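Local atomic coordinates of eukaryotic translation initiation factor 2D (Homo sapiens, PDB entry 5W2F), a protein that delivers tRNA to the P-site of the eukaryotic ribosome independently of GTP, and is represented here by its C-terminal part with SWIB/MDM2 and SUI1 domains. Residues S26-E29 with G30-R34; D45-A49 with D50-L54; Q119-S122 with N123-V126; V168-Q171 with G172-H176. All coordinates share one frame; numbering follows the deposited sequence.

Interaction 1 of 4, residues S26-E29 with G30-R34; sequences SFLE and GSEVR
The carboxylate of Glu32 stands between Leu28 and the side chain of Glu29. CB and CG of Glu29 lie on one side of its plane, each 3.7 Å from Glu32 OE1. CA and CD2 of Leu28 lie on the other side. The Glu29 and Glu32 carboxylates are turned 55° against each other. This is a helix N-terminus in the SWIB/MDM2 domain, where strand 27-28 runs straight into helix 30-43. Glu29 is the N-cap residue. Glu32 OE1 takes the N-H of Glu29 with its anti lone pair, at 2.8 Å and nearly straight (171°). This is the half of a capping box that runs from the third helical residue back to the N-cap. A water also donates to Glu32 OE1 and to Phe27 O, so it ties the carboxylate to the strand. The Glu29 carboxylate turns elsewhere and forms a salt bridge with Lys4, which may ease the nearness of two like charges. Glu29 O begins the helical bonding. It accepts from Val33 N at 3.0 Å and, weakly, from Glu32 N. Beneath the cap, Leu28 and Val33 form a hydrophobic staple, their side chains crossing at about a right angle. Val33 also packs on Leu87 of helix 79-89. Val33 CG2 lies beside its own backbone N, which brings it to 3.9 Å from Leu28 CB.

Interaction 2 of 4, residues D45-A49 with D50-L54; sequences DLVDA and DNKNL
Asp48 OD1 receives two backbone N-H groups from the following residues. Asp50 N and Asn51 N each lie 3.0 Å from Asp48 OD1, and both bonds are bent and weak. The Asp48 side chain is set for this by its first torsion: CG is anti to the backbone N (chi1 -170°), so the carboxylate folds over the start of 50-54. Asn51 N also makes a weak bond to Asp48 O, so one N-H is shared between two oxygens of the same residue. The other carboxylate oxygen, Asp48 OD2, forms a salt bridge with Lys76. Lys76 probably balances the charge of Asp48, whose OD1 lies 4.5 Å from Asp50 OD2. The whole piece is a compact loop of the SWIB/MDM2 domain, between helix 30-43 and strand 54-56. It opens at Asp45, the C-prime residue of the Schellman motif that ends the helix. It closes with a type I turn from Asn51 to Leu54. Within that turn Asn51 OD1 accepts from Asn53 N at 3.1 Å, an Asx turn. The loop is drawn shut by Asp48 N, which donates to Leu54 O at 2.9 Å and almost straight (173°). Lys52 lays its chain past Asp48 O and bends at its last torsion (chi4 54°). This swings NZ back to Ala49 O, at 2.9 Å and tilted from the carbonyl plane. A water donates to Ala49 O as well and reaches Asp50 OD1. Apolar contact is slight: Val47 CG1 rests 4.0 Å from Lys52 CG, and the CB atoms of Asp48 and Leu54 meet.

Interaction 3 of 4, residues Q119-S122 with N123-V126; sequences QRAS and NKKV. With FMT (formic acid), chain D.
This is the exposed tip of a beta hairpin in the SUI1 domain, where strand 113-121 turns back into strand 124-130. Gln119 and Lys125 form an antiparallel non-hydrogen-bonded pair, and their side chains cross on the same face. The bond that holds the tip runs from Arg120 N to Lys124 O, 2.8 Å long and almost straight (169°). Gln119 CA adds a C-H contact to the same Lys124 O, at 3.6 Å. On the other face, Ala121 CB sits against CB and CG of Lys124. The chain turns a corner at Arg120, and the aliphatic part of that side chain lies over Val126. Arg120 CG is 3.7 Å from Val126 CG1. The guanidinium then leads away, and NH2 bonds to Gln169 on the next strand but one. The tip is rich in basic residues. As in eIF1, such a hairpin probably faces the ribosomal P-site. A formate, probably from the crystallisation liquor, lies beside Lys125. The lysine chain bends at its third torsion (chi3 -95°), and NZ reaches formate O2 at 2.8 Å and, weakly, formate O1 at 3.3 Å.

Interaction 4 of 4, residues V168-Q171 with G172-H176; sequences VQIQ and GNQVH. With FMT (formic acid), chain D.
The polar link here joins Gln174 to Gln171. Gln174 NE2 donates to Gln171 O at 2.9 Å, with an N-H...O angle of 166°. The bond is flat at both ends: the nitrogen lies in the carbonyl plane of Gln171, and the oxygen lies close to the amide plane of Gln174. The Gln174 chain bends at its second torsion (chi2 -62°), which folds the amide back toward Gln171 O. The apolar contact comes from the same side chain. Gln174 CG lies 3.6 Å from Ile170 CG2, and the two side chains cross at a slant. Ile170 is buried, with Leu146 of helix 139-150 against it, and Cys150 of that helix touches Gln174. The motif is a tight strand-to-helix connection of the SUI1 domain: strand 166-171 ends at Gln171, and helix 175-185 starts just after its N-cap residue, Gln174. Gly172 makes the bend with a positive phi of 87°; a CB here would be jammed against Gln171 O, so the bend calls for glycine. Thr127 OG1 of the neighbouring strand 124-130 also holds the connection, through hydrogen bonds with Gly172 O and Gln174 N. Contact with a small molecule is made by Asn173. Its CB points away from 168-171, and its ND2 donates to formate O1 at 2.9 Å. The formate probably comes from the crystallisation liquor and is shared with Lys125.

The four contacts follow one another along the chain and fall into two pairs. Interactions 1 and 2 belong to the SWIB/MDM2 part. Their centres are 23 Å apart, and they lie at the start and just beyond the end of helix 30-43. Interactions 3 and 4 belong to the SUI1 part, with centres 11 Å apart. They touch through neighbouring strands 124-130 and 166-171 of one mixed sheet: the backbone of Lys125 probably bonds to that of Gly172, and both contacts share one formate. The pairs lie on opposite sides of the chain's centre. Interactions 2 and 3 are 65 Å apart between centres, consistent with an elongated two-domain piece of the factor.

Interaction 1 of 4, residues S26-E29 with G30-R34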
# COMPACT_ATOMS: atom_id res chain seq x y z
N SER A 26 1.66 4.08 14.35
CA SER A 26 2.94 3.42 14.16
C SER A 26 2.80 2.45 13.00
O SER A 26 1.72 1.89 12.74
CB SER A 26 3.43 2.71 15.43
OG SER A 26 2.42 1.92 15.96
N PHE A 27 3.90 2.30 12.28
CA PHE A 27 3.97 1.39 11.15
C PHE A 27 4.79 0.17 11.52
O PHE A 27 5.89 0.30 12.07
CB PHE A 27 4.58 2.11 9.95
CG PHE A 27 3.71 3.21 9.42
CD1 PHE A 27 2.72 2.93 8.49
CD2 PHE A 27 3.86 4.51 9.86
CE1 PHE A 27 1.88 3.94 8.02
CE2 PHE A 27 3.02 5.51 9.40
CZ PHE A 27 2.04 5.24 8.48
N LEU A 28 4.26 -1.00 11.18
CA LEU A 28 4.83 -2.27 11.55
C LEU A 28 4.90 -3.19 10.36
O LEU A 28 3.99 -3.21 9.52
CB LEU A 28 3.97 -2.93 12.64
CG LEU A 28 3.88 -2.18 13.97
CD1 LEU A 28 2.80 -2.78 14.86
CD2 LEU A 28 5.23 -2.23 14.65
N GLU A 29 5.94 -4.02 10.32
CA GLU A 29 5.98 -5.13 9.37
C GLU A 29 5.07 -6.25 9.88
O GLU A 29 4.81 -6.38 11.09
CB GLU A 29 7.41 -5.64 9.20
CG GLU A 29 8.37 -4.57 8.69
CD GLU A 29 9.79 -5.07 8.53
OE1 GLU A 29 9.99 -6.27 8.37
OE2 GLU A 29 10.71 -4.24 8.55
N GLY A 30 4.60 -7.09 8.97
CA GLY A 30 3.75 -8.21 9.35
C GLY A 30 4.41 -9.10 10.40
O GLY A 30 3.75 -9.53 11.34
N SER A 31 5.70 -9.37 10.25
CA SER A 31 6.43 -10.22 11.21
C SER A 31 6.43 -9.61 12.61
O SER A 31 6.38 -10.33 13.61
CB SER A 31 7.86 -10.48 10.76
OG SER A 31 8.57 -9.27 10.59
N GLU A 32 6.47 -8.28 12.68
CA GLU A 32 6.43 -7.59 13.96
C GLU A 32 5.04 -7.70 14.58
O GLU A 32 4.92 -7.91 15.79
CB GLU A 32 6.80 -6.11 13.80
CG GLU A 32 8.21 -5.88 13.35
CD GLU A 32 8.52 -4.40 13.18
OE1 GLU A 32 7.92 -3.76 12.29
OE2 GLU A 32 9.38 -3.90 13.94
N VAL A 33 4.00 -7.52 13.77
CA VAL A 33 2.63 -7.70 14.26
C VAL A 33 2.45 -9.09 14.85
O VAL A 33 1.87 -9.25 15.95
CB VAL A 33 1.57 -7.46 13.14
CG1 VAL A 33 0.17 -7.74 13.68
CG2 VAL A 33 1.68 -6.04 12.60
N ARG A 34 2.97 -10.09 14.15
CA ARG A 34 2.85 -11.47 14.60
C ARG A 34 3.51 -11.67 15.97
O ARG A 34 2.90 -12.23 16.88
CB ARG A 34 3.40 -12.43 13.54
CG ARG A 34 2.50 -12.51 12.30
CD ARG A 34 3.12 -13.35 11.18
NE ARG A 34 2.35 -13.28 9.92
CZ ARG A 34 1.22 -13.94 9.68
NH1 ARG A 34 0.61 -13.78 8.50
NH2 ARG A 34 0.68 -14.75 10.59
O HOH W 1 8.58 -1.20 11.59

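Interaction 2 of 4, residues D45-A49 with D50-L54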
# COMPACT_ATOMS: atom_id res chain seq x y z
N ASP A 45 -2.12 -14.59 29.50
CA ASP A 45 -2.60 -15.94 29.82
C ASP A 45 -3.85 -16.32 29.05
O ASP A 45 -4.79 -16.87 29.61
CB ASP A 45 -2.82 -16.12 31.34
CG ASP A 45 -1.57 -15.94 32.12
OD1 ASP A 45 -0.53 -16.48 31.67
OD2 ASP A 45 -1.64 -15.28 33.18
N LEU A 46 -3.84 -16.03 27.75
CA LEU A 46 -5.02 -16.24 26.91
C LEU A 46 -5.01 -17.57 26.20
O LEU A 46 -5.99 -17.93 25.56
CB LEU A 46 -5.14 -15.11 25.90
CG LEU A 46 -5.26 -13.71 26.52
CD1 LEU A 46 -5.51 -12.70 25.41
CD2 LEU A 46 -6.35 -13.62 27.59
N VAL A 47 -3.90 -18.31 26.25
CA VAL A 47 -3.85 -19.59 25.53
C VAL A 47 -4.81 -20.56 26.21
O VAL A 47 -4.85 -20.66 27.44
CB VAL A 47 -2.43 -20.17 25.49
CG1 VAL A 47 -2.41 -21.48 24.70
CG2 VAL A 47 -1.46 -19.17 24.90
N ASP A 48 -5.64 -21.24 25.41
CA ASP A 48 -6.56 -22.22 25.95
C ASP A 48 -5.79 -23.40 26.55
O ASP A 48 -5.02 -24.08 25.87
CB ASP A 48 -7.54 -22.69 24.88
CG ASP A 48 -8.66 -23.53 25.44
OD1 ASP A 48 -8.45 -24.71 25.64
OD2 ASP A 48 -9.76 -22.99 25.72
N ALA A 49 -6.01 -23.65 27.83
CA ALA A 49 -5.27 -24.70 28.51
C ALA A 49 -5.52 -26.09 27.96
O ALA A 49 -4.63 -26.95 27.99
CB ALA A 49 -5.56 -24.68 30.00
N ASP A 50 -6.73 -26.32 27.47
CA ASP A 50 -7.10 -27.64 26.96
C ASP A 50 -6.72 -27.88 25.51
O ASP A 50 -6.63 -29.03 25.10
CB ASP A 50 -8.59 -27.86 27.14
CG ASP A 50 -9.03 -27.85 28.59
OD1 ASP A 50 -8.26 -28.30 29.47
OD2 ASP A 50 -10.15 -27.38 28.86
N ASN A 51 -6.52 -26.81 24.74
CA ASN A 51 -6.18 -26.91 23.34
C ASN A 51 -5.28 -25.73 22.98
O ASN A 51 -5.74 -24.61 22.70
CB ASN A 51 -7.43 -26.93 22.46
CG ASN A 51 -7.11 -27.15 20.99
OD1 ASN A 51 -5.98 -26.92 20.53
ND2 ASN A 51 -8.10 -27.62 20.25
N LYS A 52 -3.97 -25.98 23.02
CA LYS A 52 -3.01 -24.88 22.89
C LYS A 52 -2.87 -24.33 21.47
O LYS A 52 -2.12 -23.38 21.25
CB LYS A 52 -1.69 -25.28 23.52
CG LYS A 52 -1.82 -25.44 25.05
CD LYS A 52 -0.52 -25.57 25.80
CE LYS A 52 -0.76 -25.55 27.30
NZ LYS A 52 -1.76 -26.56 27.73
N ASN A 53 -3.66 -24.88 20.53
CA ASN A 53 -3.85 -24.24 19.22
C ASN A 53 -4.78 -23.02 19.28
O ASN A 53 -4.86 -22.28 18.30
CB ASN A 53 -4.40 -25.21 18.16
CG ASN A 53 -3.33 -25.98 17.41
OD1 ASN A 53 -2.13 -25.69 17.49
ND2 ASN A 53 -3.77 -26.95 16.61
N LEU A 54 -5.50 -22.83 20.39
CA LEU A 54 -6.54 -21.80 20.49
C LEU A 54 -6.18 -20.73 21.49
O LEU A 54 -5.58 -21.00 22.52
CB LEU A 54 -7.85 -22.44 20.93
CG LEU A 54 -8.38 -23.54 20.01
CD1 LEU A 54 -9.66 -24.08 20.59
CD2 LEU A 54 -8.62 -23.06 18.59
O HOH W 2 -5.19 -29.14 29.90

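Interaction 3 of 4, residues Q119-S122 with N123-V126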
# COMPACT_ATOMS: atom_id res chain seq x y z
N GLN A 119 -6.90 8.60 -27.20
CA GLN A 119 -7.12 9.53 -28.30
C GLN A 119 -7.64 10.87 -27.80
O GLN A 119 -8.64 10.91 -27.10
CB GLN A 119 -8.12 8.94 -29.26
CG GLN A 119 -7.61 7.72 -29.99
CD GLN A 119 -6.40 8.02 -30.84
OE1 GLN A 119 -6.29 9.09 -31.45
NE2 GLN A 119 -5.46 7.10 -30.87
N ARG A 120 -6.94 11.95 -28.14
CA ARG A 120 -7.38 13.34 -27.84
C ARG A 120 -8.10 14.00 -29.02
O ARG A 120 -8.75 15.03 -28.86
CB ARG A 120 -6.17 14.19 -27.40
CG ARG A 120 -5.95 14.23 -25.90
CD ARG A 120 -6.82 15.30 -25.26
NE ARG A 120 -6.57 15.46 -23.82
CZ ARG A 120 -7.18 16.35 -23.04
NH1 ARG A 120 -8.10 17.18 -23.53
NH2 ARG A 120 -6.87 16.40 -21.75
N ALA A 121 -7.97 13.40 -30.19
CA ALA A 121 -8.60 13.87 -31.40
C ALA A 121 -8.73 12.62 -32.24
O ALA A 121 -8.29 11.53 -31.80
CB ALA A 121 -7.73 14.92 -32.10
N SER A 122 -9.30 12.78 -33.43
CA SER A 122 -9.49 11.68 -34.37
C SER A 122 -8.21 10.90 -34.67
O SER A 122 -8.26 9.69 -34.91
CB SER A 122 -10.09 12.20 -35.69
OG SER A 122 -9.20 13.09 -36.35
N ASN A 123 -7.06 11.58 -34.67
CA ASN A 123 -5.78 10.92 -34.84
C ASN A 123 -4.64 11.57 -34.04
O ASN A 123 -3.51 11.64 -34.53
CB ASN A 123 -5.44 10.84 -36.34
CG ASN A 123 -4.52 9.67 -36.68
OD1 ASN A 123 -4.93 8.51 -36.61
ND2 ASN A 123 -3.28 9.98 -37.04
N LYS A 124 -4.94 12.03 -32.82
CA LYS A 124 -3.88 12.49 -31.89
C LYS A 124 -3.83 11.62 -30.64
O LYS A 124 -4.67 11.72 -29.74
CB LYS A 124 -4.06 13.95 -31.49
CG LYS A 124 -4.01 14.94 -32.64
CD LYS A 124 -2.71 14.86 -33.45
CE LYS A 124 -2.63 15.96 -34.49
NZ LYS A 124 -1.54 15.68 -35.46
N LYS A 125 -2.79 10.80 -30.58
CA LYS A 125 -2.60 9.88 -29.49
C LYS A 125 -1.88 10.61 -28.38
O LYS A 125 -1.05 11.49 -28.64
CB LYS A 125 -1.78 8.71 -30.01
CG LYS A 125 -1.70 7.48 -29.15
CD LYS A 125 -1.12 6.30 -29.94
CE LYS A 125 -2.18 5.40 -30.56
NZ LYS A 125 -1.55 4.23 -31.25
N VAL A 126 -2.24 10.28 -27.15
CA VAL A 126 -1.57 10.77 -25.96
C VAL A 126 -1.32 9.62 -25.00
O VAL A 126 -1.97 8.58 -25.08
CB VAL A 126 -2.37 11.86 -25.24
CG1 VAL A 126 -2.49 13.09 -26.14
CG2 VAL A 126 -3.73 11.35 -24.75
C FMT D . 1.22 5.41 -33.01
O1 FMT D . 1.58 5.09 -31.90
O2 FMT D . 0.02 5.03 -33.38

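Interaction 4 of 4, residues V168-Q171 with G172-H176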
# COMPACT_ATOMS: atom_id res chain seq x y z
N VAL A 168 -0.07 12.78 -15.42
CA VAL A 168 0.74 13.37 -16.45
C VAL A 168 0.22 12.92 -17.81
O VAL A 168 -0.02 11.74 -18.01
CB VAL A 168 2.21 12.97 -16.30
CG1 VAL A 168 3.07 13.50 -17.43
CG2 VAL A 168 2.74 13.40 -14.94
N GLN A 169 0.06 13.87 -18.72
CA GLN A 169 -0.23 13.58 -20.11
C GLN A 169 0.95 13.97 -20.96
O GLN A 169 1.50 15.08 -20.79
CB GLN A 169 -1.47 14.31 -20.53
CG GLN A 169 -2.71 13.76 -19.86
CD GLN A 169 -3.99 14.33 -20.46
OE1 GLN A 169 -4.02 15.49 -20.89
NE2 GLN A 169 -5.06 13.52 -20.48
N ILE A 170 1.32 13.10 -21.89
CA ILE A 170 2.38 13.40 -22.83
C ILE A 170 1.82 13.22 -24.25
O ILE A 170 1.18 12.22 -24.53
CB ILE A 170 3.62 12.49 -22.67
CG1 ILE A 170 4.01 12.32 -21.19
CG2 ILE A 170 4.78 13.04 -23.50
CD1 ILE A 170 3.42 11.05 -20.56
N GLN A 171 2.06 14.20 -25.12
CA GLN A 171 1.63 14.05 -26.51
C GLN A 171 2.35 12.85 -27.15
O GLN A 171 3.54 12.61 -26.91
CB GLN A 171 1.93 15.33 -27.29
CG GLN A 171 1.06 16.49 -26.91
CD GLN A 171 -0.43 16.26 -27.15
OE1 GLN A 171 -1.26 16.56 -26.29
NE2 GLN A 171 -0.76 15.74 -28.32
N GLY A 172 1.59 12.08 -27.92
CA GLY A 172 2.13 10.96 -28.65
C GLY A 172 2.17 9.67 -27.84
O GLY A 172 1.61 9.58 -26.75
N ASN A 173 2.83 8.67 -28.42
CA ASN A 173 2.92 7.32 -27.86
C ASN A 173 4.26 7.18 -27.18
O ASN A 173 5.30 6.99 -27.84
CB ASN A 173 2.73 6.30 -28.96
CG ASN A 173 2.73 4.88 -28.45
OD1 ASN A 173 3.22 4.60 -27.35
ND2 ASN A 173 2.18 3.96 -29.25
N GLN A 174 4.25 7.30 -25.85
CA GLN A 174 5.48 7.43 -25.08
C GLN A 174 5.67 6.34 -24.05
O GLN A 174 6.50 6.49 -23.14
CB GLN A 174 5.52 8.81 -24.40
CG GLN A 174 5.22 9.97 -25.34
CD GLN A 174 6.21 10.13 -26.49
OE1 GLN A 174 7.28 9.51 -26.53
NE2 GLN A 174 5.84 10.99 -27.44
N VAL A 175 4.91 5.25 -24.19
CA VAL A 175 4.91 4.20 -23.16
C VAL A 175 6.31 3.66 -22.88
O VAL A 175 6.69 3.44 -21.72
CB VAL A 175 3.95 3.07 -23.54
CG1 VAL A 175 3.92 1.98 -22.47
CG2 VAL A 175 2.55 3.59 -23.83
N HIS A 176 7.09 3.46 -23.94
CA HIS A 176 8.46 2.96 -23.79
C HIS A 176 9.35 3.87 -22.95
O HIS A 176 10.19 3.39 -22.20
CB HIS A 176 9.09 2.67 -25.15
CG HIS A 176 9.11 3.83 -26.09
ND1 HIS A 176 7.96 4.37 -26.63
CD2 HIS A 176 10.14 4.57 -26.58
CE1 HIS A 176 8.28 5.38 -27.42
NE2 HIS A 176 9.60 5.51 -27.43
C FMT D . 1.22 5.41 -33.01
O1 FMT D . 1.58 5.09 -31.90
O2 FMT D . 0.02 5.03 -33.38